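Local coordinates for gram-negative insecticidal protein (Chromobacterium piscinae, PDB 6FBM) that is an insecticidal bacterial toxin of the MACPF and beta-tripod families, and probably damages target cells by assembling into pores in their membranes, at residues Ser71-Asp76 and Ser122-Ala127; Val107-Thr112 and Ser184-Thr189; Gly179-Ser184 and Met204-Leu209; Asp193-Leu198 and Glu222-Ser227; Ile234-Thr239 and Asp247-Gly252. One frame throughout, in Å; residues are numbered along the deposited sequence.

Contact 1: residues Ser71-Asp76 and Ser122-Ala127; sequences SDFKQD and SSTREA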
# COMPACT_ATOMS: atom_id res chain seq x y z
N SER A 71 -22.19 23.32 -2.99
CA SER A 71 -22.67 22.90 -4.33
C SER A 71 -23.35 24.05 -5.07
O SER A 71 -24.31 24.62 -4.57
CB SER A 71 -23.65 21.74 -4.20
OG SER A 71 -22.95 20.55 -3.93
N ASP A 72 -22.84 24.39 -6.25
CA ASP A 72 -23.50 25.33 -7.17
C ASP A 72 -24.22 24.47 -8.19
O ASP A 72 -23.64 23.57 -8.81
CB ASP A 72 -22.52 26.29 -7.86
CG ASP A 72 -22.04 27.43 -6.92
OD1 ASP A 72 -22.89 27.90 -6.13
OD2 ASP A 72 -20.82 27.86 -6.97
N PHE A 73 -25.50 24.74 -8.37
CA PHE A 73 -26.32 24.06 -9.35
C PHE A 73 -26.64 25.03 -10.48
O PHE A 73 -27.07 26.14 -10.23
CB PHE A 73 -27.58 23.57 -8.68
CG PHE A 73 -28.43 22.74 -9.57
CD1 PHE A 73 -28.19 21.38 -9.70
CD2 PHE A 73 -29.50 23.33 -10.27
CE1 PHE A 73 -28.98 20.61 -10.53
CE2 PHE A 73 -30.30 22.56 -11.11
CZ PHE A 73 -30.03 21.21 -11.25
N LYS A 74 -26.40 24.63 -11.72
CA LYS A 74 -26.59 25.52 -12.87
C LYS A 74 -27.22 24.75 -14.01
O LYS A 74 -26.86 23.61 -14.23
CB LYS A 74 -25.27 26.06 -13.37
CG LYS A 74 -24.82 27.34 -12.68
CD LYS A 74 -23.45 27.83 -13.14
CE LYS A 74 -22.21 27.38 -12.33
NZ LYS A 74 -21.35 28.46 -11.76
N GLN A 75 -28.14 25.39 -14.73
CA GLN A 75 -28.71 24.82 -15.95
C GLN A 75 -28.66 25.82 -17.09
O GLN A 75 -29.05 26.97 -16.94
CB GLN A 75 -30.14 24.40 -15.72
CG GLN A 75 -30.28 23.18 -14.80
CD GLN A 75 -31.69 22.69 -14.76
OE1 GLN A 75 -32.60 23.43 -14.38
NE2 GLN A 75 -31.90 21.44 -15.18
N ASP A 76 -28.18 25.36 -18.24
CA ASP A 76 -28.36 26.08 -19.49
C ASP A 76 -29.22 25.21 -20.36
O ASP A 76 -28.84 24.10 -20.67
CB ASP A 76 -27.02 26.34 -20.16
CG ASP A 76 -26.09 27.17 -19.29
OD1 ASP A 76 -26.53 28.22 -18.74
OD2 ASP A 76 -24.93 26.74 -19.14
N SER A 122 -29.88 20.63 -22.99
CA SER A 122 -29.75 21.01 -21.58
C SER A 122 -28.40 20.58 -21.06
O SER A 122 -27.93 19.46 -21.33
CB SER A 122 -30.86 20.40 -20.73
OG SER A 122 -30.89 18.98 -20.85
N SER A 123 -27.77 21.46 -20.28
CA SER A 123 -26.63 21.11 -19.46
C SER A 123 -27.03 21.36 -18.03
O SER A 123 -27.29 22.51 -17.65
CB SER A 123 -25.42 21.96 -19.83
OG SER A 123 -24.39 21.88 -18.84
N THR A 124 -27.10 20.30 -17.23
CA THR A 124 -27.41 20.42 -15.83
C THR A 124 -26.12 20.09 -15.09
O THR A 124 -25.69 18.94 -15.09
CB THR A 124 -28.55 19.48 -15.47
OG1 THR A 124 -29.74 19.92 -16.12
CG2 THR A 124 -28.78 19.47 -13.98
N ARG A 125 -25.53 21.12 -14.45
CA ARG A 125 -24.21 21.02 -13.84
C ARG A 125 -24.29 21.21 -12.34
O ARG A 125 -24.91 22.16 -11.84
CB ARG A 125 -23.23 22.04 -14.41
CG ARG A 125 -23.18 22.08 -15.93
CD ARG A 125 -21.96 22.82 -16.48
NE ARG A 125 -22.01 24.25 -16.19
CZ ARG A 125 -22.78 25.12 -16.85
NH1 ARG A 125 -23.59 24.74 -17.87
NH2 ARG A 125 -22.76 26.40 -16.47
N GLU A 126 -23.69 20.27 -11.62
CA GLU A 126 -23.59 20.38 -10.19
C GLU A 126 -22.13 20.47 -9.87
O GLU A 126 -21.38 19.50 -10.05
CB GLU A 126 -24.23 19.19 -9.51
CG GLU A 126 -24.27 19.37 -8.01
CD GLU A 126 -24.96 18.25 -7.32
OE1 GLU A 126 -25.90 18.58 -6.58
OE2 GLU A 126 -24.57 17.08 -7.48
N ALA A 127 -21.73 21.64 -9.41
CA ALA A 127 -20.33 21.93 -9.14
C ALA A 127 -20.10 21.80 -7.63
O ALA A 127 -20.76 22.49 -6.83
CB ALA A 127 -19.98 23.33 -9.62
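R125 reaches over to the adjoining strand, where NH1 forms a nearly straight, salt-bridging hydrogen bond of 2.7 Å with D76 OD2. The oxygen lies close to the guanidinium plane but is itself approached from above the carboxylate plane. NH1 also donates to S123 OG (3.1 Å), and two acceptors on one nitrogen help to fix the group's rotation. On the other face of the sheet the Q75 chain, extended beyond CG, runs beside T124; NE2 donates to T124 OG1 (2.8 Å, 176°) in the plane of its amide and also bonds S199 O of helix 198-209. Six backbone hydrogen bonds join D72 to A127, K74 to R125 and D76 to S123, with F73-E126 and Q75-T124 as the non-hydrogen-bonded pairs between. These are neighbouring strands, 64-78 and 120-134, of the large antiparallel sheet at the heart of the MACPF fold. Packing fills in the rest. F73 has CG anti to its backbone N (chi1 -174°), which swings the ring across until CZ is 3.5 Å from T124 CG2. K74 lays CB over one guanidinium face, its CD 3.7 Å from R125 NH2, before the bent chain carries NZ off to a salt bridge with D274.

Contact 2: residues Val107-Thr112 and Ser184-Thr189; sequences VDFTTT and SAASKT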
# COMPACT_ATOMS: atom_id res chain seq x y z
N VAL A 107 -18.69 16.87 -26.64
CA VAL A 107 -18.60 16.16 -25.38
C VAL A 107 -20.02 15.90 -24.85
O VAL A 107 -20.33 14.77 -24.48
CB VAL A 107 -17.70 16.90 -24.34
CG1 VAL A 107 -17.85 16.29 -22.93
CG2 VAL A 107 -16.26 16.86 -24.83
N ASP A 108 -20.86 16.93 -24.87
CA ASP A 108 -22.20 16.87 -24.28
C ASP A 108 -23.30 16.25 -25.14
O ASP A 108 -24.25 15.69 -24.60
CB ASP A 108 -22.66 18.27 -23.87
CG ASP A 108 -21.83 18.86 -22.74
OD1 ASP A 108 -21.21 18.10 -21.94
OD2 ASP A 108 -21.77 20.11 -22.67
N PHE A 109 -23.19 16.39 -26.47
CA PHE A 109 -24.26 16.01 -27.40
C PHE A 109 -23.68 15.31 -28.62
O PHE A 109 -22.57 15.64 -29.05
CB PHE A 109 -25.01 17.24 -27.90
CG PHE A 109 -25.47 18.16 -26.81
CD1 PHE A 109 -26.44 17.75 -25.92
CD2 PHE A 109 -24.94 19.43 -26.69
CE1 PHE A 109 -26.88 18.60 -24.92
CE2 PHE A 109 -25.35 20.29 -25.69
CZ PHE A 109 -26.33 19.87 -24.80
N THR A 110 -24.43 14.38 -29.19
CA THR A 110 -24.02 13.76 -30.45
C THR A 110 -24.05 14.82 -31.53
O THR A 110 -24.78 15.80 -31.45
CB THR A 110 -24.92 12.60 -30.90
OG1 THR A 110 -26.26 13.09 -31.11
CG2 THR A 110 -24.92 11.44 -29.90
N THR A 111 -23.25 14.62 -32.54
CA THR A 111 -23.21 15.53 -33.65
C THR A 111 -24.58 15.55 -34.39
O THR A 111 -25.02 16.59 -34.84
CB THR A 111 -22.02 15.20 -34.58
OG1 THR A 111 -21.81 16.34 -35.45
CG2 THR A 111 -22.24 13.92 -35.39
N THR A 112 -25.25 14.41 -34.47
CA THR A 112 -26.59 14.37 -35.05
C THR A 112 -27.59 15.31 -34.30
O THR A 112 -28.23 16.17 -34.92
CB THR A 112 -27.12 12.90 -35.10
OG1 THR A 112 -26.32 12.14 -36.03
CG2 THR A 112 -28.58 12.84 -35.58
N SER A 184 -25.84 16.19 -19.30
CA SER A 184 -26.24 16.89 -20.53
C SER A 184 -27.24 16.06 -21.34
O SER A 184 -27.05 14.85 -21.52
CB SER A 184 -25.01 17.25 -21.37
OG SER A 184 -24.41 16.09 -21.91
N ALA A 185 -28.29 16.73 -21.83
CA ALA A 185 -29.38 16.01 -22.49
C ALA A 185 -29.77 16.68 -23.79
O ALA A 185 -29.99 17.92 -23.83
CB ALA A 185 -30.59 15.86 -21.58
N ALA A 186 -29.83 15.87 -24.84
CA ALA A 186 -30.49 16.24 -26.08
C ALA A 186 -31.88 15.61 -26.04
O ALA A 186 -32.01 14.39 -26.21
CB ALA A 186 -29.71 15.71 -27.26
N SER A 187 -32.90 16.43 -25.79
CA SER A 187 -34.24 15.92 -25.56
C SER A 187 -35.12 16.21 -26.78
O SER A 187 -35.08 17.31 -27.34
CB SER A 187 -34.84 16.58 -24.32
OG SER A 187 -34.18 16.17 -23.14
N LYS A 188 -35.90 15.20 -27.16
CA LYS A 188 -36.93 15.33 -28.15
C LYS A 188 -38.22 15.65 -27.37
O LYS A 188 -38.98 14.74 -27.03
CB LYS A 188 -37.04 14.00 -28.91
CG LYS A 188 -36.07 13.96 -30.10
CD LYS A 188 -35.46 12.63 -30.55
CE LYS A 188 -36.31 11.41 -30.30
NZ LYS A 188 -35.88 10.30 -31.21
N THR A 189 -38.45 16.93 -27.07
CA THR A 189 -39.54 17.28 -26.16
C THR A 189 -40.94 17.00 -26.71
O THR A 189 -41.86 16.73 -25.96
CB THR A 189 -39.53 18.77 -25.69
OG1 THR A 189 -39.56 19.65 -26.80
CG2 THR A 189 -38.32 19.10 -24.88
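D108, near the end of helix 102-108, meets S184 of the central MACPF sheet. The helix belongs to the partly helical connection between strands 64-78 and 120-134, the place of the first helical cluster in MACPF proteins, which in pore-forming relatives refolds into membrane-spanning hairpins. The carbonyl oxygen D108 O accepts a hydrogen bond from S184 OG at 2.7 Å, in the carbonyl plane and on a lone pair (C=O...donor angle 114°). The serine hydroxyl is set between its own backbone N and carbonyl carbon (chi1 69°) to make this bond, tying the closing turn of the helix to the strand. D108 CB also packs on S184 CB at 3.6 Å. F109 is the first residue to leave helical geometry. One face of its ring carries D108 CB near the rim, and its edge is turned to the strand: CE1 lies 3.4 Å from A185 O, close to the ring plane, and CD1 is 4.1 Å from A186 CB. Y84 and Y121 make edge-to-face contacts with the same ring, which is buried. The same A185 O accepts a hydrogen bond from S122 OG of strand 120-134. T110 then starts helix 111-115 as its N-cap residue, its OG1 bonded to the backbone N of D113.

Contact 3: residues Gly179-Ser184 and Met204-Leu209; sequences GRLDYS and MSYKAL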
# COMPACT_ATOMS: atom_id res chain seq x y z
N GLY A 179 -14.97 19.09 -7.78
CA GLY A 179 -15.45 18.29 -8.91
C GLY A 179 -16.78 18.74 -9.39
O GLY A 179 -17.58 19.26 -8.63
N ARG A 180 -17.02 18.55 -10.68
CA ARG A 180 -18.26 18.98 -11.33
C ARG A 180 -18.85 17.80 -12.06
O ARG A 180 -18.10 17.05 -12.70
CB ARG A 180 -17.93 20.04 -12.37
CG ARG A 180 -19.13 20.74 -12.95
CD ARG A 180 -18.73 21.89 -13.87
NE ARG A 180 -18.55 21.41 -15.23
CZ ARG A 180 -17.46 21.49 -15.99
NH1 ARG A 180 -16.32 22.02 -15.58
NH2 ARG A 180 -17.51 21.01 -17.22
N LEU A 181 -20.17 17.66 -12.03
CA LEU A 181 -20.85 16.74 -12.93
C LEU A 181 -21.70 17.52 -13.90
O LEU A 181 -22.39 18.45 -13.49
CB LEU A 181 -21.71 15.76 -12.15
CG LEU A 181 -20.96 14.80 -11.24
CD1 LEU A 181 -21.95 13.86 -10.60
CD2 LEU A 181 -19.88 14.01 -11.98
N ASP A 182 -21.63 17.13 -15.17
CA ASP A 182 -22.41 17.70 -16.26
C ASP A 182 -23.36 16.64 -16.75
O ASP A 182 -22.93 15.66 -17.36
CB ASP A 182 -21.52 18.07 -17.41
CG ASP A 182 -20.68 19.29 -17.12
OD1 ASP A 182 -20.89 19.90 -16.08
OD2 ASP A 182 -19.79 19.64 -17.92
N TYR A 183 -24.64 16.81 -16.47
CA TYR A 183 -25.68 15.91 -16.93
C TYR A 183 -26.26 16.61 -18.12
O TYR A 183 -27.05 17.54 -17.98
CB TYR A 183 -26.69 15.74 -15.81
CG TYR A 183 -27.82 14.75 -16.05
CD1 TYR A 183 -27.59 13.39 -16.05
CD2 TYR A 183 -29.12 15.20 -16.17
CE1 TYR A 183 -28.64 12.51 -16.23
CE2 TYR A 183 -30.16 14.31 -16.32
CZ TYR A 183 -29.92 12.98 -16.35
OH TYR A 183 -30.97 12.11 -16.51
N SER A 184 -25.84 16.19 -19.30
CA SER A 184 -26.24 16.89 -20.53
C SER A 184 -27.24 16.06 -21.34
O SER A 184 -27.05 14.85 -21.52
CB SER A 184 -25.01 17.25 -21.37
OG SER A 184 -24.41 16.09 -21.91
N MET A 204 -34.68 17.06 -11.85
CA MET A 204 -35.16 15.92 -11.07
C MET A 204 -34.52 14.63 -11.51
O MET A 204 -34.20 13.79 -10.68
CB MET A 204 -36.70 15.83 -11.13
CG MET A 204 -37.43 17.04 -10.52
SD MET A 204 -36.79 17.55 -8.89
CE MET A 204 -37.08 19.31 -8.90
N SER A 205 -34.35 14.44 -12.81
CA SER A 205 -33.72 13.21 -13.30
C SER A 205 -32.30 13.12 -12.75
O SER A 205 -31.91 12.08 -12.19
CB SER A 205 -33.73 13.15 -14.81
OG SER A 205 -33.18 11.93 -15.25
N TYR A 206 -31.55 14.22 -12.86
CA TYR A 206 -30.19 14.26 -12.32
C TYR A 206 -30.22 13.98 -10.82
O TYR A 206 -29.51 13.12 -10.34
CB TYR A 206 -29.48 15.61 -12.60
CG TYR A 206 -28.18 15.69 -11.86
CD1 TYR A 206 -27.05 15.00 -12.30
CD2 TYR A 206 -28.09 16.42 -10.65
CE1 TYR A 206 -25.88 15.06 -11.58
CE2 TYR A 206 -26.91 16.47 -9.93
CZ TYR A 206 -25.82 15.79 -10.39
OH TYR A 206 -24.68 15.83 -9.67
N LYS A 207 -31.06 14.70 -10.08
CA LYS A 207 -31.12 14.54 -8.62
C LYS A 207 -31.53 13.17 -8.14
O LYS A 207 -31.07 12.73 -7.10
CB LYS A 207 -32.01 15.61 -7.98
CG LYS A 207 -31.32 16.95 -7.96
CD LYS A 207 -32.18 18.02 -7.31
CE LYS A 207 -31.38 19.32 -7.19
NZ LYS A 207 -32.32 20.44 -6.91
N ALA A 208 -32.40 12.49 -8.87
CA ALA A 208 -32.78 11.11 -8.54
C ALA A 208 -31.63 10.16 -8.81
O ALA A 208 -31.41 9.19 -8.08
CB ALA A 208 -34.00 10.68 -9.33
N LEU A 209 -30.90 10.45 -9.87
CA LEU A 209 -29.78 9.63 -10.30
C LEU A 209 -28.69 9.56 -9.25
O LEU A 209 -28.20 8.49 -8.93
CB LEU A 209 -29.23 10.21 -11.59
CG LEU A 209 -28.37 9.38 -12.45
CD1 LEU A 209 -29.00 8.05 -12.81
CD2 LEU A 209 -28.14 10.17 -13.73
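Y183 projects from strand 179-187 against helix 198-209, and the tight part of the contact is built round its ring. With CG anti to the backbone N (chi1 -176°), the ring extends toward the helix; Y206 CB sits over one face in a CH-pi contact, 4.0 Å from the ring centroid, while the two aromatic side chains slide past each other in opposite directions, their planes 55° apart. Y206 CD1 closes on Y183 CB at 3.6 Å. Farther along, L209 CD2 touches Y183 CE1 at 3.5 Å, and at the end of the ring Y183 OH shares a 2.6 Å hydrogen bond with S205 OG. Packing thins toward L181, whose CD1 reaches the edge of the Y206 ring near OH (3.5 Å), the two side chains crossing at about a right angle. M204, K207 and A208, on other sides of the helix, are partly exposed, whereas R180 and D182 lie on the far face of the strand, joined by a side-on salt bridge. Helix 198-209, in the connection between strands 179-187 and 232-239, probably belongs to the second helical cluster of MACPF proteins. S205 OG has a second partner in R229 NE and Y206 OH bonds E126 OE2; these links satisfy the buried hydroxyls and hold the far ends of both tyrosines, while packing favours the turn of the Y183 ring.

Contact 4: residues Asp193-Leu198 and Glu222-Ser227; sequences DSSQSL and EKQVNS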
# COMPACT_ATOMS: atom_id res chain seq x y z
N ASP A 193 -44.84 14.40 -23.28
CA ASP A 193 -45.90 14.72 -22.28
C ASP A 193 -45.67 16.10 -21.65
O ASP A 193 -45.81 16.30 -20.43
CB ASP A 193 -45.97 13.64 -21.18
CG ASP A 193 -46.18 12.21 -21.75
OD1 ASP A 193 -46.91 12.08 -22.76
OD2 ASP A 193 -45.61 11.22 -21.20
N SER A 194 -45.31 17.06 -22.50
CA SER A 194 -44.61 18.26 -22.09
C SER A 194 -45.56 19.29 -21.43
O SER A 194 -45.98 20.29 -22.04
CB SER A 194 -43.87 18.86 -23.30
OG SER A 194 -42.78 19.68 -22.91
N SER A 195 -45.87 19.01 -20.16
CA SER A 195 -46.64 19.89 -19.26
C SER A 195 -45.73 20.65 -18.28
O SER A 195 -45.74 21.88 -18.24
CB SER A 195 -47.66 19.04 -18.48
OG SER A 195 -47.02 17.94 -17.83
N GLN A 196 -44.96 19.88 -17.48
CA GLN A 196 -43.89 20.39 -16.60
C GLN A 196 -42.67 20.83 -17.44
O GLN A 196 -42.39 20.23 -18.47
CB GLN A 196 -43.49 19.27 -15.63
CG GLN A 196 -42.42 19.55 -14.57
CD GLN A 196 -42.06 18.28 -13.77
OE1 GLN A 196 -40.89 17.92 -13.65
NE2 GLN A 196 -43.08 17.60 -13.24
N SER A 197 -41.95 21.86 -16.99
CA SER A 197 -40.82 22.42 -17.78
C SER A 197 -39.70 21.37 -17.92
O SER A 197 -39.50 20.54 -17.04
CB SER A 197 -40.30 23.75 -17.20
OG SER A 197 -39.28 23.59 -16.22
N LEU A 198 -39.02 21.38 -19.06
CA LEU A 198 -37.93 20.44 -19.38
C LEU A 198 -36.79 20.59 -18.39
O LEU A 198 -36.23 19.59 -17.91
CB LEU A 198 -37.45 20.63 -20.84
CG LEU A 198 -36.31 19.79 -21.46
CD1 LEU A 198 -34.92 20.19 -20.94
CD2 LEU A 198 -36.57 18.29 -21.26
N GLU A 222 -42.08 10.45 -11.53
CA GLU A 222 -41.48 9.27 -12.16
C GLU A 222 -41.85 9.19 -13.64
O GLU A 222 -41.00 8.88 -14.48
CB GLU A 222 -41.90 7.96 -11.47
CG GLU A 222 -41.29 6.70 -12.13
CD GLU A 222 -41.69 5.43 -11.40
OE1 GLU A 222 -42.90 5.10 -11.34
OE2 GLU A 222 -40.79 4.73 -10.89
N LYS A 223 -43.11 9.44 -13.94
CA LYS A 223 -43.55 9.40 -15.31
C LYS A 223 -42.76 10.44 -16.13
O LYS A 223 -42.18 10.10 -17.16
CB LYS A 223 -45.08 9.62 -15.40
CG LYS A 223 -45.60 9.52 -16.82
CD LYS A 223 -46.74 10.53 -17.07
CE LYS A 223 -47.09 10.58 -18.54
NZ LYS A 223 -47.77 11.86 -18.91
N GLN A 224 -42.71 11.67 -15.62
CA GLN A 224 -42.03 12.79 -16.27
C GLN A 224 -40.55 12.52 -16.51
O GLN A 224 -40.04 12.82 -17.59
CB GLN A 224 -42.18 14.09 -15.44
CG GLN A 224 -43.60 14.67 -15.31
CD GLN A 224 -44.25 15.04 -16.66
OE1 GLN A 224 -43.59 15.56 -17.55
NE2 GLN A 224 -45.56 14.77 -16.79
N VAL A 225 -39.88 11.93 -15.53
CA VAL A 225 -38.44 11.63 -15.63
C VAL A 225 -38.20 10.45 -16.58
O VAL A 225 -37.25 10.49 -17.37
CB VAL A 225 -37.80 11.40 -14.22
CG1 VAL A 225 -36.48 10.65 -14.29
CG2 VAL A 225 -37.61 12.74 -13.51
N ASN A 226 -39.04 9.41 -16.50
CA ASN A 226 -38.94 8.27 -17.43
C ASN A 226 -39.09 8.71 -18.88
O ASN A 226 -38.36 8.26 -19.76
CB ASN A 226 -40.01 7.20 -17.13
CG ASN A 226 -39.65 6.32 -15.93
OD1 ASN A 226 -38.49 6.25 -15.51
ND2 ASN A 226 -40.64 5.61 -15.41
N SER A 227 -40.03 9.61 -19.10
CA SER A 227 -40.28 10.20 -20.40
C SER A 227 -39.05 10.97 -20.92
O SER A 227 -38.65 10.85 -22.08
CB SER A 227 -41.48 11.13 -20.31
OG SER A 227 -41.95 11.43 -21.59
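D193 and K223 cross at about a right angle, the lysine tail passing the carboxylate so that NZ makes a 3.2 Å salt bridge with OD2. Carbon CE lies as near the same oxygen, at 3.1 Å, but this detail is uncertain: D193 to S195 are poorly ordered, and K223 also touches a crystal neighbour, so its pose may partly reflect the lattice. The K223 chain, bent at chi2, starts from a helix position that points past the loop. Beside it, Q224 and Q196 cross with amide planes 39° apart: the extended Q196 places NE2 at 3.6 Å from Q224 CG, over aliphatic chain and not over the other amide. The Q224 chain folds at chi2 (-60°), turning its amide toward S195, where NE2 lies 3.6 Å from S195 OG but bonds E220 OE2 of its own helix; Q196 OE1 likewise turns to T201 OG1. S227 OG is near D193 OD2, at 3.7 Å, without a hydrogen bond. The loop follows strand 179-187, makes an inverse gamma turn centred on S194 and leads through the N-cap residue S197 into helix 198-209, so the contact lays the entrance of one helix of what is probably the second MACPF helical cluster against helix 220-230. With the glutamines bonded elsewhere, the chemistry implies a pliable surface contact, held by one ion pair, probably weakened by solvent, and by van der Waals touch.

Contact 5: residues Ile234-Thr239 and Asp247-Gly252; sequences IRLTAT and DRILHG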
# COMPACT_ATOMS: atom_id res chain seq x y z
N ILE A 234 -28.56 11.21 -23.24
CA ILE A 234 -28.09 11.71 -21.97
C ILE A 234 -26.63 11.28 -21.77
O ILE A 234 -26.29 10.12 -21.96
CB ILE A 234 -29.00 11.21 -20.82
CG1 ILE A 234 -30.39 11.81 -21.00
CG2 ILE A 234 -28.47 11.66 -19.45
CD1 ILE A 234 -31.41 11.40 -19.94
N ARG A 235 -25.80 12.24 -21.37
CA ARG A 235 -24.42 11.96 -20.97
C ARG A 235 -24.13 12.56 -19.61
O ARG A 235 -24.76 13.55 -19.19
CB ARG A 235 -23.45 12.53 -22.01
CG ARG A 235 -23.46 11.74 -23.30
CD ARG A 235 -22.72 12.44 -24.40
NE ARG A 235 -22.61 11.67 -25.63
CZ ARG A 235 -21.91 12.04 -26.71
NH1 ARG A 235 -21.28 13.21 -26.75
NH2 ARG A 235 -21.87 11.26 -27.79
N LEU A 236 -23.20 11.92 -18.91
CA LEU A 236 -22.68 12.41 -17.64
C LEU A 236 -21.15 12.56 -17.77
O LEU A 236 -20.47 11.57 -17.97
CB LEU A 236 -23.02 11.43 -16.53
CG LEU A 236 -22.69 11.91 -15.12
CD1 LEU A 236 -23.42 13.18 -14.76
CD2 LEU A 236 -23.07 10.81 -14.14
N THR A 237 -20.65 13.79 -17.67
CA THR A 237 -19.22 14.06 -17.73
C THR A 237 -18.75 14.68 -16.41
O THR A 237 -19.37 15.60 -15.87
CB THR A 237 -18.91 15.02 -18.89
OG1 THR A 237 -19.41 14.45 -20.09
CG2 THR A 237 -17.42 15.18 -19.09
N ALA A 238 -17.64 14.15 -15.90
CA ALA A 238 -17.09 14.59 -14.63
C ALA A 238 -15.84 15.41 -14.91
O ALA A 238 -14.98 14.98 -15.66
CB ALA A 238 -16.77 13.39 -13.76
N THR A 239 -15.74 16.58 -14.30
CA THR A 239 -14.49 17.33 -14.31
C THR A 239 -14.03 17.35 -12.88
O THR A 239 -14.68 17.94 -12.04
CB THR A 239 -14.68 18.76 -14.83
OG1 THR A 239 -15.27 18.69 -16.11
CG2 THR A 239 -13.37 19.44 -14.97
N ASP A 247 -19.98 6.35 -15.69
CA ASP A 247 -20.75 5.23 -16.24
C ASP A 247 -21.62 4.54 -15.19
O ASP A 247 -22.81 4.31 -15.42
CB ASP A 247 -19.90 4.23 -17.03
CG ASP A 247 -19.96 4.50 -18.56
OD1 ASP A 247 -21.08 4.39 -19.12
OD2 ASP A 247 -18.95 4.85 -19.23
N ARG A 248 -21.06 4.28 -14.02
CA ARG A 248 -21.86 3.72 -12.91
C ARG A 248 -22.95 4.69 -12.39
O ARG A 248 -24.05 4.24 -12.03
CB ARG A 248 -20.96 3.28 -11.74
CG ARG A 248 -20.59 1.80 -11.66
CD ARG A 248 -20.32 1.42 -10.19
NE ARG A 248 -18.94 1.73 -9.77
CZ ARG A 248 -18.55 2.08 -8.54
NH1 ARG A 248 -19.41 2.16 -7.52
NH2 ARG A 248 -17.25 2.30 -8.32
N ILE A 249 -22.66 5.99 -12.34
CA ILE A 249 -23.67 6.95 -11.86
C ILE A 249 -24.79 7.03 -12.87
O ILE A 249 -25.94 7.07 -12.51
CB ILE A 249 -23.07 8.36 -11.61
CG1 ILE A 249 -22.06 8.34 -10.45
CG2 ILE A 249 -24.16 9.36 -11.26
CD1 ILE A 249 -21.07 9.47 -10.45
N LEU A 250 -24.46 7.02 -14.14
CA LEU A 250 -25.45 7.21 -15.18
C LEU A 250 -26.33 5.99 -15.35
O LEU A 250 -27.54 6.09 -15.30
CB LEU A 250 -24.75 7.58 -16.48
CG LEU A 250 -25.61 7.99 -17.64
CD1 LEU A 250 -26.59 9.11 -17.24
CD2 LEU A 250 -24.71 8.46 -18.80
N HIS A 251 -25.71 4.83 -15.52
CA HIS A 251 -26.39 3.56 -15.84
C HIS A 251 -26.37 2.55 -14.73
O HIS A 251 -27.42 2.13 -14.25
CB HIS A 251 -25.73 2.90 -17.06
CG HIS A 251 -25.71 3.77 -18.27
ND1 HIS A 251 -24.54 4.21 -18.86
CD2 HIS A 251 -26.72 4.30 -19.01
CE1 HIS A 251 -24.83 4.96 -19.90
NE2 HIS A 251 -26.14 5.04 -20.01
N GLY A 252 -25.14 2.17 -14.34
CA GLY A 252 -24.82 0.94 -13.63
C GLY A 252 -25.56 0.71 -12.34
O GLY A 252 -26.36 1.55 -11.93
O HOH W 1 -27.59 7.83 -21.08
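The imidazole of H251 comes near the strand only through a water, which donates to I234 O at 2.8 Å and is weakly linked to H251 NE2. L250 CG covers one face of the imidazole, over its centre, and D247 OD1 lies in the ring plane at the edge, taking a weak bond from ND1. Beyond the ring the contact is apolar. L250, its CG anti to the backbone N (chi1 -172°), spreads its two methyl branches over the strand: CD1 meets I234 CG2 at 3.9 Å, while CD2 rests 4.1 Å from L236 CB and 3.8 Å from the backbone N of L236. L236 in turn sends CD2 into I249 CG2 at 3.4 Å, the two side chains at about a right angle. I249 also touches A258 and F259 of helix 255-269. R235, on the opposite face of the strand, turns from the helix and binds V107 O with NH1. Strand 232-239 bonds strand 179-187, and the chain then folds back through a short connection into helix 246-250. Through these aliphatic side chains the helix packs on strand 232-239, the last of four successive strands in the bent central sheet characteristic of MACPF domains.

How the contacts relate
All five contacts belong to the MACPF part of the chain and gather round one antiparallel sheet, in which strands 64-78, 120-134, 179-187 and 232-239 are successive neighbours. Contact 1 pairs the first two; contacts 2 and 3 share strand 179-187 and S184, the former meeting the end of helix 102-108, the latter helix 198-209. Contact 5 sets helix 246-250 on strand 232-239. Contacts 1 and 3, and 3 and 5, have centres about 8 Å apart; contact 4, joining the loop before helix 198-209 to helix 220-230, lies 16 to 21 Å from the others. Contacts 1 and 2, 2 and 3, and 3 and 4 alternate along the chain; the helical connections that probably rearrange in pore formation are packed against the sheet.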